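Local structure of RNA-directed RNA polymerase (Infectious pancreatic necrosis virus, 3ZED) at residues P576-E581 and R617-W622; Y356-F361 and D559-S564; R63-M68 and D293-S298; F102-Y107 and N461-T466. The protein probably copies the viral RNA genome as an RNA-dependent RNA polymerase, adding ribonucleotides to a growing RNA chain, and occurs both free and covalently attached to the genomic RNA. One frame throughout, in Å; residues are numbered along the deposited sequence.

Interaction 1: P576-E581 and R617-W622; sequences PVLENE and RLVGGW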
# COMPACT_ATOMS: atom_id res chain seq x y z
N PRO B 576 -19.19 -5.18 11.37
CA PRO B 576 -19.02 -4.47 10.10
C PRO B 576 -19.89 -5.03 8.98
O PRO B 576 -20.16 -6.23 8.89
CB PRO B 576 -17.55 -4.69 9.77
CG PRO B 576 -17.23 -6.03 10.36
CD PRO B 576 -18.11 -6.18 11.57
N VAL B 577 -20.28 -4.13 8.08
CA VAL B 577 -20.92 -4.44 6.82
C VAL B 577 -20.20 -3.58 5.77
O VAL B 577 -19.92 -2.37 6.01
CB VAL B 577 -22.47 -4.31 6.75
CG1 VAL B 577 -23.16 -5.30 7.68
CG2 VAL B 577 -22.97 -2.88 6.96
N LEU B 578 -19.89 -4.19 4.63
CA LEU B 578 -19.21 -3.46 3.57
C LEU B 578 -20.03 -2.25 3.18
O LEU B 578 -21.25 -2.40 3.04
CB LEU B 578 -18.98 -4.38 2.35
CG LEU B 578 -18.11 -3.79 1.25
CD1 LEU B 578 -16.66 -3.56 1.75
CD2 LEU B 578 -18.10 -4.69 0.06
N GLU B 579 -19.39 -1.06 3.03
CA GLU B 579 -20.07 0.16 2.60
C GLU B 579 -20.94 -0.16 1.38
O GLU B 579 -20.47 -0.84 0.47
CB GLU B 579 -19.04 1.26 2.28
CG GLU B 579 -19.54 2.66 2.60
CD GLU B 579 -19.69 2.99 4.07
OE1 GLU B 579 -19.09 2.29 4.91
OE2 GLU B 579 -20.45 3.93 4.40
N ASN B 580 -22.21 0.26 1.40
CA ASN B 580 -23.22 -0.03 0.37
C ASN B 580 -22.73 0.12 -1.09
O ASN B 580 -22.92 -0.81 -1.88
CB ASN B 580 -24.50 0.78 0.57
CG ASN B 580 -25.58 0.41 -0.43
OD1 ASN B 580 -26.02 -0.73 -0.53
ND2 ASN B 580 -25.94 1.33 -1.30
N GLU B 581 -22.12 1.26 -1.45
CA GLU B 581 -21.65 1.52 -2.82
C GLU B 581 -20.62 0.47 -3.29
O GLU B 581 -20.69 0.02 -4.42
CB GLU B 581 -21.05 2.93 -2.91
CG GLU B 581 -21.09 3.54 -4.30
CD GLU B 581 -20.62 4.99 -4.35
OE1 GLU B 581 -19.39 5.22 -4.26
OE2 GLU B 581 -21.48 5.89 -4.44
N ARG B 617 -22.23 -12.29 0.39
CA ARG B 617 -23.12 -12.44 1.54
C ARG B 617 -22.36 -12.14 2.85
O ARG B 617 -22.83 -11.33 3.64
CB ARG B 617 -23.72 -13.85 1.58
CG ARG B 617 -24.68 -14.15 0.44
CD ARG B 617 -25.02 -15.64 0.38
NE ARG B 617 -25.91 -16.00 1.48
CZ ARG B 617 -26.14 -17.24 1.90
NH1 ARG B 617 -25.53 -18.27 1.32
NH2 ARG B 617 -26.98 -17.47 2.89
N LEU B 618 -21.17 -12.75 3.03
CA LEU B 618 -20.32 -12.62 4.21
C LEU B 618 -19.93 -11.19 4.56
O LEU B 618 -19.94 -10.82 5.74
CB LEU B 618 -19.00 -13.38 4.01
CG LEU B 618 -18.95 -14.84 4.31
CD1 LEU B 618 -17.69 -15.43 3.74
CD2 LEU B 618 -18.96 -15.07 5.78
N VAL B 619 -19.51 -10.42 3.56
CA VAL B 619 -19.01 -9.07 3.78
C VAL B 619 -20.12 -8.07 4.08
O VAL B 619 -19.81 -6.98 4.53
CB VAL B 619 -18.10 -8.58 2.62
CG1 VAL B 619 -16.83 -9.41 2.58
CG2 VAL B 619 -18.84 -8.58 1.27
N GLY B 620 -21.38 -8.44 3.87
CA GLY B 620 -22.47 -7.53 4.20
C GLY B 620 -23.79 -7.70 3.47
O GLY B 620 -24.77 -7.05 3.82
N GLY B 621 -23.79 -8.56 2.46
CA GLY B 621 -24.99 -8.84 1.67
C GLY B 621 -26.02 -9.57 2.50
O GLY B 621 -27.23 -9.42 2.26
N TRP B 622 -25.54 -10.31 3.55
CA TRP B 622 -26.43 -11.01 4.47
C TRP B 622 -27.46 -10.07 5.06
O TRP B 622 -28.53 -10.52 5.40
CB TRP B 622 -25.64 -11.69 5.62
CG TRP B 622 -24.86 -10.76 6.50
CD1 TRP B 622 -23.55 -10.40 6.36
CD2 TRP B 622 -25.34 -10.07 7.67
NE1 TRP B 622 -23.19 -9.51 7.34
CE2 TRP B 622 -24.26 -9.30 8.17
CE3 TRP B 622 -26.57 -10.03 8.35
CZ2 TRP B 622 -24.38 -8.51 9.33
CZ3 TRP B 622 -26.68 -9.25 9.49
CH2 TRP B 622 -25.60 -8.49 9.96
O HOH W 1 -20.29 -8.77 7.44
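Val619 O, a carbonyl oxygen near the C-terminal end of helix 604-621, takes one hydrogen bond and one weaker CA-H contact from consecutive residues of strand 573-578. Leu578 N donates to it at 2.8 Å with an N-H...O angle of 156°. Val577 CA adds a CA-H...O contact to the same Val619 O at 3.6 Å. A second link runs through one water, which donates to Pro576 O and to Leu618 O and accepts from Trp622 NE1 at 3.0 Å, lying in the plane of the indole at its edge. Strand and helix axes meet almost squarely, at 83°, with a closest approach of 5.8 Å. So near an approach is possible at Gly620, whose CA lies 4.1 Å from Val577 CB with no side chain between them. Apolar contacts border the polar ones. Val577 CG1, placed beside its own backbone N by a chi1 of -64°, reaches Trp622 CZ2 at 3.8 Å, the two side chains crossing at about a right angle. Leu578 and Val619 instead lie side by side and point the same way, Leu578 CD2 to Val619 CG2 4.1 Å. The indole follows a wider pi-type turn, in which Trp622 N bonds to Arg617 O, an oxygen that also accepts from Gly620 N. Val577 meanwhile bonds through its backbone to Ser564 of the neighbouring strand. The chemistry implies that, in this thumb domain, the helix end meets the edge strand in two ways: Val619 O takes the Leu578 N-H directly, while Pro576 O and Leu618 O, both acceptors, need the water as a shared donor.

Interaction 2: Y356-F361 and D559-S564; sequences YGFSPF and DLLGWS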
# COMPACT_ATOMS: atom_id res chain seq x y z
N TYR B 356 -3.06 1.05 11.27
CA TYR B 356 -2.24 0.02 10.64
C TYR B 356 -2.55 -1.39 11.19
O TYR B 356 -2.53 -1.62 12.39
CB TYR B 356 -0.73 0.32 10.78
CG TYR B 356 0.13 -0.73 10.09
CD1 TYR B 356 0.17 -0.82 8.71
CD2 TYR B 356 0.81 -1.69 10.83
CE1 TYR B 356 0.93 -1.80 8.07
CE2 TYR B 356 1.57 -2.68 10.20
CZ TYR B 356 1.64 -2.72 8.82
OH TYR B 356 2.38 -3.69 8.18
N GLY B 357 -2.83 -2.31 10.26
CA GLY B 357 -3.14 -3.70 10.58
C GLY B 357 -4.55 -3.90 11.13
O GLY B 357 -4.86 -5.00 11.61
N PHE B 358 -5.43 -2.86 11.04
CA PHE B 358 -6.79 -2.97 11.56
C PHE B 358 -7.63 -3.95 10.75
O PHE B 358 -7.57 -3.95 9.53
CB PHE B 358 -7.51 -1.61 11.59
CG PHE B 358 -9.01 -1.65 11.84
CD1 PHE B 358 -9.51 -1.83 13.12
CD2 PHE B 358 -9.91 -1.49 10.79
CE1 PHE B 358 -10.88 -1.85 13.34
CE2 PHE B 358 -11.29 -1.50 11.02
CZ PHE B 358 -11.76 -1.65 12.29
N SER B 359 -8.44 -4.73 11.45
CA SER B 359 -9.45 -5.61 10.88
C SER B 359 -10.78 -5.31 11.59
O SER B 359 -10.79 -5.24 12.83
CB SER B 359 -9.07 -7.07 11.05
OG SER B 359 -10.15 -7.87 10.61
N PRO B 360 -11.90 -5.10 10.86
CA PRO B 360 -13.17 -4.82 11.56
C PRO B 360 -13.79 -6.10 12.13
O PRO B 360 -14.70 -6.03 12.96
CB PRO B 360 -14.05 -4.21 10.46
CG PRO B 360 -13.55 -4.85 9.17
CD PRO B 360 -12.07 -5.12 9.38
N PHE B 361 -13.30 -7.26 11.68
CA PHE B 361 -13.79 -8.55 12.10
C PHE B 361 -13.23 -8.93 13.48
O PHE B 361 -12.37 -8.23 14.01
CB PHE B 361 -13.50 -9.62 11.04
CG PHE B 361 -14.30 -9.35 9.78
CD1 PHE B 361 -15.69 -9.53 9.77
CD2 PHE B 361 -13.69 -8.83 8.65
CE1 PHE B 361 -16.44 -9.21 8.63
CE2 PHE B 361 -14.44 -8.53 7.53
CZ PHE B 361 -15.81 -8.72 7.52
N ASP B 559 -17.59 4.48 6.78
CA ASP B 559 -16.74 4.18 5.63
C ASP B 559 -15.29 4.03 6.15
O ASP B 559 -14.35 4.55 5.55
CB ASP B 559 -16.88 5.19 4.48
CG ASP B 559 -16.19 4.78 3.19
OD1 ASP B 559 -16.03 3.56 2.95
OD2 ASP B 559 -15.73 5.68 2.44
N LEU B 560 -15.15 3.37 7.31
CA LEU B 560 -13.87 3.14 7.95
C LEU B 560 -13.15 2.08 7.16
O LEU B 560 -13.48 0.90 7.28
CB LEU B 560 -14.07 2.73 9.42
CG LEU B 560 -12.79 2.54 10.26
CD1 LEU B 560 -12.18 3.88 10.65
CD2 LEU B 560 -13.08 1.74 11.49
N LEU B 561 -12.23 2.51 6.27
CA LEU B 561 -11.50 1.61 5.37
C LEU B 561 -12.50 0.74 4.56
O LEU B 561 -12.24 -0.43 4.29
CB LEU B 561 -10.45 0.74 6.12
CG LEU B 561 -9.49 1.48 7.08
CD1 LEU B 561 -8.49 0.54 7.70
CD2 LEU B 561 -8.77 2.62 6.38
N GLY B 562 -13.63 1.35 4.17
CA GLY B 562 -14.68 0.71 3.39
C GLY B 562 -15.77 -0.00 4.17
O GLY B 562 -16.62 -0.65 3.56
N TRP B 563 -15.78 0.12 5.49
CA TRP B 563 -16.77 -0.57 6.32
C TRP B 563 -17.71 0.38 7.08
O TRP B 563 -17.29 1.42 7.58
CB TRP B 563 -16.08 -1.48 7.36
CG TRP B 563 -15.12 -2.46 6.77
CD1 TRP B 563 -13.76 -2.31 6.65
CD2 TRP B 563 -15.45 -3.69 6.12
NE1 TRP B 563 -13.22 -3.40 6.00
CE2 TRP B 563 -14.24 -4.26 5.64
CE3 TRP B 563 -16.66 -4.40 5.91
CZ2 TRP B 563 -14.20 -5.49 4.98
CZ3 TRP B 563 -16.61 -5.63 5.26
CH2 TRP B 563 -15.40 -6.15 4.79
N SER B 564 -18.98 -0.03 7.17
CA SER B 564 -20.04 0.60 7.97
C SER B 564 -20.27 -0.29 9.19
O SER B 564 -19.85 -1.46 9.19
CB SER B 564 -21.34 0.74 7.18
OG SER B 564 -21.19 1.60 6.07
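The indole of Trp563 carries both Pro360 and Phe361 on one face. Pro360 CG makes a CH-pi contact with the five-membered ring, 3.5 Å from its centroid and only 7° off the ring normal. Beside it, Phe361 turns an edge toward the six-membered ring in a T-shaped pair, the centroids 5.2 Å apart and the planes at 82°. Trp563 belongs to a beta hairpin of strands 556-560 and 563-568, joined by a type I' turn from Leu560 to Trp563. Reciprocal backbone bonds between Leu560 and Trp563 close the hairpin, the positive phi values of Leu561 and Gly562 suit type I', and Asp559 and Leu560 both face Trp563, which fits a G1 bulge. The hairpin belongs to the thumb domain and the loop 356-361 to the palm, so the contact joins the two. The Phe358 ring has Pro360 N over one face, 3.6 Å above the plane, a fold-back within the loop. A chi1 of 168° swings that ring away from its backbone N and toward the turn. Ile368 of helix 364-377 touches both Phe358 and Leu560, while Pro576 of the third strand packs on Pro360, Phe361 and Trp563. The Leu560 side chain crosses that of Phe358 at about a right angle, its CD2 3.7 Å from both Phe358 CE2 and Phe358 CZ; Leu561 CD1, from the turn, stands 4.0 Å from Phe358 CD2.

Interaction 3: R63-M68 and D293-S298; sequences RAIPTM and DFWYLS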
# COMPACT_ATOMS: atom_id res chain seq x y z
N ARG B 63 16.48 6.02 -22.31
CA ARG B 63 17.70 5.35 -21.91
C ARG B 63 17.61 3.89 -22.33
O ARG B 63 16.51 3.33 -22.40
CB ARG B 63 17.96 5.52 -20.41
CG ARG B 63 18.12 6.97 -19.99
CD ARG B 63 17.44 7.25 -18.66
NE ARG B 63 16.03 6.89 -18.67
CZ ARG B 63 15.21 6.99 -17.63
NH1 ARG B 63 15.65 7.46 -16.47
NH2 ARG B 63 13.94 6.62 -17.74
N ALA B 64 18.76 3.28 -22.64
CA ALA B 64 18.84 1.90 -23.13
C ALA B 64 19.41 0.94 -22.07
O ALA B 64 20.15 1.36 -21.18
CB ALA B 64 19.68 1.85 -24.40
N ILE B 65 19.06 -0.34 -22.18
CA ILE B 65 19.52 -1.39 -21.26
C ILE B 65 20.51 -2.27 -22.02
O ILE B 65 20.18 -2.64 -23.15
CB ILE B 65 18.31 -2.20 -20.72
CG1 ILE B 65 17.41 -1.33 -19.83
CG2 ILE B 65 18.74 -3.49 -19.99
CD1 ILE B 65 15.97 -1.83 -19.64
N PRO B 66 21.68 -2.68 -21.46
CA PRO B 66 22.58 -3.57 -22.21
C PRO B 66 21.90 -4.91 -22.53
O PRO B 66 21.02 -5.36 -21.78
CB PRO B 66 23.78 -3.75 -21.28
CG PRO B 66 23.70 -2.61 -20.32
CD PRO B 66 22.24 -2.37 -20.13
N THR B 67 22.29 -5.53 -23.67
CA THR B 67 21.69 -6.78 -24.14
C THR B 67 21.98 -7.92 -23.13
O THR B 67 23.04 -7.94 -22.49
CB THR B 67 22.13 -7.08 -25.57
OG1 THR B 67 23.55 -7.08 -25.68
CG2 THR B 67 21.57 -6.07 -26.55
N MET B 68 20.96 -8.80 -22.91
CA MET B 68 21.04 -9.90 -21.95
C MET B 68 22.10 -10.91 -22.34
O MET B 68 22.25 -11.25 -23.51
CB MET B 68 19.69 -10.63 -21.77
CG MET B 68 18.63 -9.80 -21.13
SD MET B 68 19.10 -9.06 -19.55
CE MET B 68 18.00 -7.71 -19.50
N ASP B 293 24.33 3.51 -14.50
CA ASP B 293 24.49 2.14 -15.00
C ASP B 293 23.24 1.30 -14.71
O ASP B 293 22.88 0.46 -15.52
CB ASP B 293 25.74 1.46 -14.43
CG ASP B 293 27.07 1.89 -15.03
OD1 ASP B 293 27.07 2.76 -15.94
OD2 ASP B 293 28.12 1.38 -14.58
N PHE B 294 22.60 1.54 -13.55
CA PHE B 294 21.39 0.86 -13.09
C PHE B 294 20.15 1.79 -13.15
O PHE B 294 19.23 1.61 -12.35
CB PHE B 294 21.60 0.35 -11.65
CG PHE B 294 22.57 -0.80 -11.51
CD1 PHE B 294 22.12 -2.12 -11.58
CD2 PHE B 294 23.91 -0.57 -11.27
CE1 PHE B 294 23.02 -3.19 -11.42
CE2 PHE B 294 24.81 -1.63 -11.11
CZ PHE B 294 24.36 -2.94 -11.19
N TRP B 295 20.12 2.77 -14.10
CA TRP B 295 19.02 3.74 -14.26
C TRP B 295 17.64 3.06 -14.25
O TRP B 295 16.70 3.62 -13.69
CB TRP B 295 19.19 4.57 -15.57
CG TRP B 295 18.96 3.79 -16.84
CD1 TRP B 295 19.91 3.15 -17.59
CD2 TRP B 295 17.69 3.50 -17.46
NE1 TRP B 295 19.31 2.49 -18.65
CE2 TRP B 295 17.95 2.65 -18.56
CE3 TRP B 295 16.36 3.85 -17.18
CZ2 TRP B 295 16.93 2.18 -19.40
CZ3 TRP B 295 15.35 3.36 -17.99
CH2 TRP B 295 15.64 2.57 -19.11
N TYR B 296 17.54 1.86 -14.88
CA TYR B 296 16.31 1.11 -15.08
C TYR B 296 15.70 0.63 -13.76
O TYR B 296 14.51 0.31 -13.72
CB TYR B 296 16.54 -0.05 -16.06
CG TYR B 296 17.70 -0.96 -15.71
CD1 TYR B 296 17.53 -2.06 -14.88
CD2 TYR B 296 18.96 -0.73 -16.25
CE1 TYR B 296 18.60 -2.87 -14.54
CE2 TYR B 296 20.04 -1.55 -15.93
CZ TYR B 296 19.85 -2.63 -15.08
OH TYR B 296 20.90 -3.46 -14.77
N LEU B 297 16.50 0.63 -12.67
CA LEU B 297 16.01 0.27 -11.34
C LEU B 297 15.14 1.40 -10.75
O LEU B 297 14.52 1.20 -9.70
CB LEU B 297 17.18 -0.07 -10.40
CG LEU B 297 17.98 -1.36 -10.69
CD1 LEU B 297 18.93 -1.66 -9.55
CD2 LEU B 297 17.07 -2.56 -10.92
N SER B 298 15.05 2.55 -11.45
CA SER B 298 14.21 3.67 -11.02
C SER B 298 13.04 3.93 -11.98
O SER B 298 12.39 4.97 -11.88
CB SER B 298 15.05 4.94 -10.90
OG SER B 298 15.32 5.47 -12.19
O HOH W 2 14.13 7.52 -13.88
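A short 3-10 turn, 295-298, linking helix 283-293 to strand 299-310, presents Trp295 to Arg63, Ala64 and Ile65 where strand 65-72 begins. The indole is sandwiched: Arg63 CB makes a CH-pi contact 3.5 Å from the centroid of its six-membered ring, and Tyr296 CB lies over the opposite face. Bends at chi2 and chi3 fold the arginine chain across the ring, bringing Arg63 CZ to 3.4 Å from Trp295 CE3. The guanidinium and indole planes are tilted 27° from each other, with Trp295 CE3 over the centre of the guanidinium. At the ring edge, Trp295 NE1 donates to Ala64 O at 2.9 Å with an N-H...O angle of 156°. That oxygen lies near the indole plane, yet the donor stands well above the carbonyl plane. Ile65 CG1 fills the corner between the aromatics, 3.6 Å from Trp295 CZ2 and 3.9 Å from Tyr296 CD2. A water bridges Arg63 NH1 to Ser298 OG, whose hydroxyl donates to Trp295 O. The remaining guanidinium bonds hold its rotation: Arg63 NE to Gln463, NH2 to Ser456 and NH1 also to the carbonyl of Leu789. Tyr296 and Ile65 both touch Pro250, part of a predicted GTP-binding loop. Around the contact, Pro96 of strand 92-98 and Phe102 of strand 101-102 pack on Ile65, and Leu266 of helix 260-278 packs on Tyr296.

Interaction 4: F102-Y107 and N461-T466; sequences FYPKYY and NLQLKT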
# COMPACT_ATOMS: atom_id res chain seq x y z
N PHE B 102 19.45 -2.08 -25.79
CA PHE B 102 18.09 -2.06 -26.31
C PHE B 102 17.21 -1.08 -25.54
O PHE B 102 17.36 -0.94 -24.32
CB PHE B 102 17.47 -3.47 -26.31
CG PHE B 102 17.09 -4.04 -24.95
CD1 PHE B 102 18.02 -4.76 -24.21
CD2 PHE B 102 15.80 -3.87 -24.44
CE1 PHE B 102 17.66 -5.28 -22.95
CE2 PHE B 102 15.45 -4.39 -23.19
CZ PHE B 102 16.38 -5.09 -22.45
N TYR B 103 16.25 -0.47 -26.25
CA TYR B 103 15.25 0.40 -25.62
C TYR B 103 14.08 -0.47 -25.18
O TYR B 103 13.51 -1.18 -26.01
CB TYR B 103 14.78 1.52 -26.55
CG TYR B 103 15.87 2.53 -26.81
CD1 TYR B 103 16.21 3.47 -25.85
CD2 TYR B 103 16.58 2.53 -28.01
CE1 TYR B 103 17.23 4.39 -26.07
CE2 TYR B 103 17.60 3.45 -28.24
CZ TYR B 103 17.92 4.38 -27.27
OH TYR B 103 18.91 5.30 -27.49
N PRO B 104 13.75 -0.49 -23.87
CA PRO B 104 12.64 -1.34 -23.41
C PRO B 104 11.28 -0.83 -23.92
O PRO B 104 11.10 0.38 -24.18
CB PRO B 104 12.76 -1.28 -21.90
CG PRO B 104 13.37 0.06 -21.63
CD PRO B 104 14.34 0.27 -22.74
N LYS B 105 10.34 -1.76 -24.11
CA LYS B 105 9.00 -1.49 -24.63
C LYS B 105 7.98 -2.26 -23.82
O LYS B 105 8.13 -3.47 -23.62
CB LYS B 105 8.91 -1.85 -26.13
CG LYS B 105 9.69 -0.91 -27.05
CD LYS B 105 9.92 -1.51 -28.41
CE LYS B 105 10.91 -0.69 -29.20
NZ LYS B 105 11.06 -1.21 -30.58
N TYR B 106 6.95 -1.55 -23.32
CA TYR B 106 5.93 -2.18 -22.51
C TYR B 106 4.56 -1.80 -23.06
O TYR B 106 4.17 -0.64 -22.99
CB TYR B 106 6.09 -1.81 -21.02
CG TYR B 106 4.93 -2.26 -20.15
CD1 TYR B 106 4.63 -3.61 -20.01
CD2 TYR B 106 4.11 -1.34 -19.52
CE1 TYR B 106 3.54 -4.03 -19.25
CE2 TYR B 106 3.03 -1.74 -18.73
CZ TYR B 106 2.75 -3.09 -18.60
OH TYR B 106 1.68 -3.52 -17.84
N TYR B 107 3.86 -2.79 -23.62
CA TYR B 107 2.55 -2.59 -24.21
C TYR B 107 1.51 -3.40 -23.43
O TYR B 107 1.30 -4.58 -23.72
CB TYR B 107 2.58 -2.97 -25.71
CG TYR B 107 3.34 -1.99 -26.57
CD1 TYR B 107 4.72 -2.11 -26.75
CD2 TYR B 107 2.69 -0.95 -27.22
CE1 TYR B 107 5.42 -1.20 -27.55
CE2 TYR B 107 3.38 -0.07 -28.06
CZ TYR B 107 4.75 -0.18 -28.19
OH TYR B 107 5.43 0.73 -28.98
N ASN B 461 6.90 2.62 -25.96
CA ASN B 461 8.34 2.84 -26.07
C ASN B 461 8.71 4.20 -25.42
O ASN B 461 9.80 4.71 -25.65
CB ASN B 461 8.76 2.79 -27.56
CG ASN B 461 8.26 3.93 -28.42
OD1 ASN B 461 7.39 4.71 -28.03
ND2 ASN B 461 8.82 4.08 -29.61
N LEU B 462 7.79 4.79 -24.60
CA LEU B 462 7.97 6.11 -23.99
C LEU B 462 8.39 6.05 -22.52
O LEU B 462 7.70 5.46 -21.68
CB LEU B 462 6.68 6.96 -24.11
CG LEU B 462 6.10 7.20 -25.51
CD1 LEU B 462 4.78 7.89 -25.43
CD2 LEU B 462 7.03 8.04 -26.39
N GLN B 463 9.51 6.73 -22.22
CA GLN B 463 10.02 6.87 -20.85
C GLN B 463 9.54 8.22 -20.35
O GLN B 463 9.99 9.28 -20.81
CB GLN B 463 11.54 6.70 -20.79
CG GLN B 463 11.93 5.24 -20.96
CD GLN B 463 13.40 5.05 -21.15
OE1 GLN B 463 14.23 5.71 -20.51
NE2 GLN B 463 13.76 4.13 -22.04
N LEU B 464 8.50 8.17 -19.51
CA LEU B 464 7.81 9.35 -18.99
C LEU B 464 8.22 9.69 -17.59
O LEU B 464 8.56 8.80 -16.83
CB LEU B 464 6.28 9.10 -19.03
CG LEU B 464 5.72 8.63 -20.37
CD1 LEU B 464 4.29 8.19 -20.25
CD2 LEU B 464 5.95 9.68 -21.49
N LYS B 465 8.13 10.97 -17.24
CA LYS B 465 8.37 11.44 -15.88
C LYS B 465 7.26 10.95 -14.96
O LYS B 465 6.10 10.88 -15.39
CB LYS B 465 8.41 12.99 -15.87
CG LYS B 465 8.84 13.61 -14.54
CD LYS B 465 10.34 13.36 -14.29
CE LYS B 465 10.72 13.82 -12.91
NZ LYS B 465 12.12 13.45 -12.60
N THR B 466 7.61 10.60 -13.72
CA THR B 466 6.64 10.27 -12.67
C THR B 466 6.56 11.51 -11.77
O THR B 466 7.59 12.09 -11.41
CB THR B 466 7.04 9.00 -11.90
OG1 THR B 466 7.03 7.90 -12.81
CG2 THR B 466 6.07 8.68 -10.74
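Lys105 and Asn461 make the closest side-chain approach here, Lys105 CG to Asn461 CB at 3.8 Å, and their CA atoms are only 4.6 Å apart. The touching part of the lysine is its aliphatic stem, and the remainder of the chain runs on extended. Tyr107 comes alongside the same asparagine, its OH 4.2 Å from Asn461 CB and 3.9 Å from Asn461 N, the latter too long for a hydrogen bond. Ring and amide planes are 40° apart and only the Tyr107 OH end comes near, through Asn461 N and CB, so the amide is not stacked on the ring. Farther along, the Pro104 ring meets Gln463 at about a right angle, Pro104 CD to Gln463 NE2 4.0 Å. With no direct hydrogen bond between the segments, the contact rests on van der Waals packing. Its second shell is more polar: Gln463 OE1 accepts from Arg63 NE, which fixes the amide, and Tyr106 bonds through its backbone to Met460. Pro45 of helix 45-54 touches both Tyr107 and Asn461, while Leu458 touches Pro104 and Gln463. Pro104 also packs on Ile252 of the predicted GTP-binding loop. Strands 456-459 and 462-465 are antiparallel neighbours separated by just Met460 and Asn461, so the arrangement is that of a tight beta hairpin crossed at its turn by an irregular segment of the palm domain.

From the N terminus, residues 63-68, which lead into strand 65-72, come first, then 102-107. Interaction 3 closes at 293-298 over 224 intervening residues, while interaction 4, opened inside that span, closes only at 461-466; the two therefore cross. Ile65 O and Phe102 N, 2.8 Å apart, pair inside the N-terminal three-stranded sheet, while Arg63 NE reaches Gln463 OE1 on strand 462-465 and so links that region to the mixed sheet. Interaction 2 opens at 356-361, before interaction 4 closes, and so crosses it too, ending at the hairpin 559-564. Interaction 1 follows in series, a short closure over 35 residues, and shares that hairpin's sheet. The centres of interactions 2 and 3 lie about 41 Å apart.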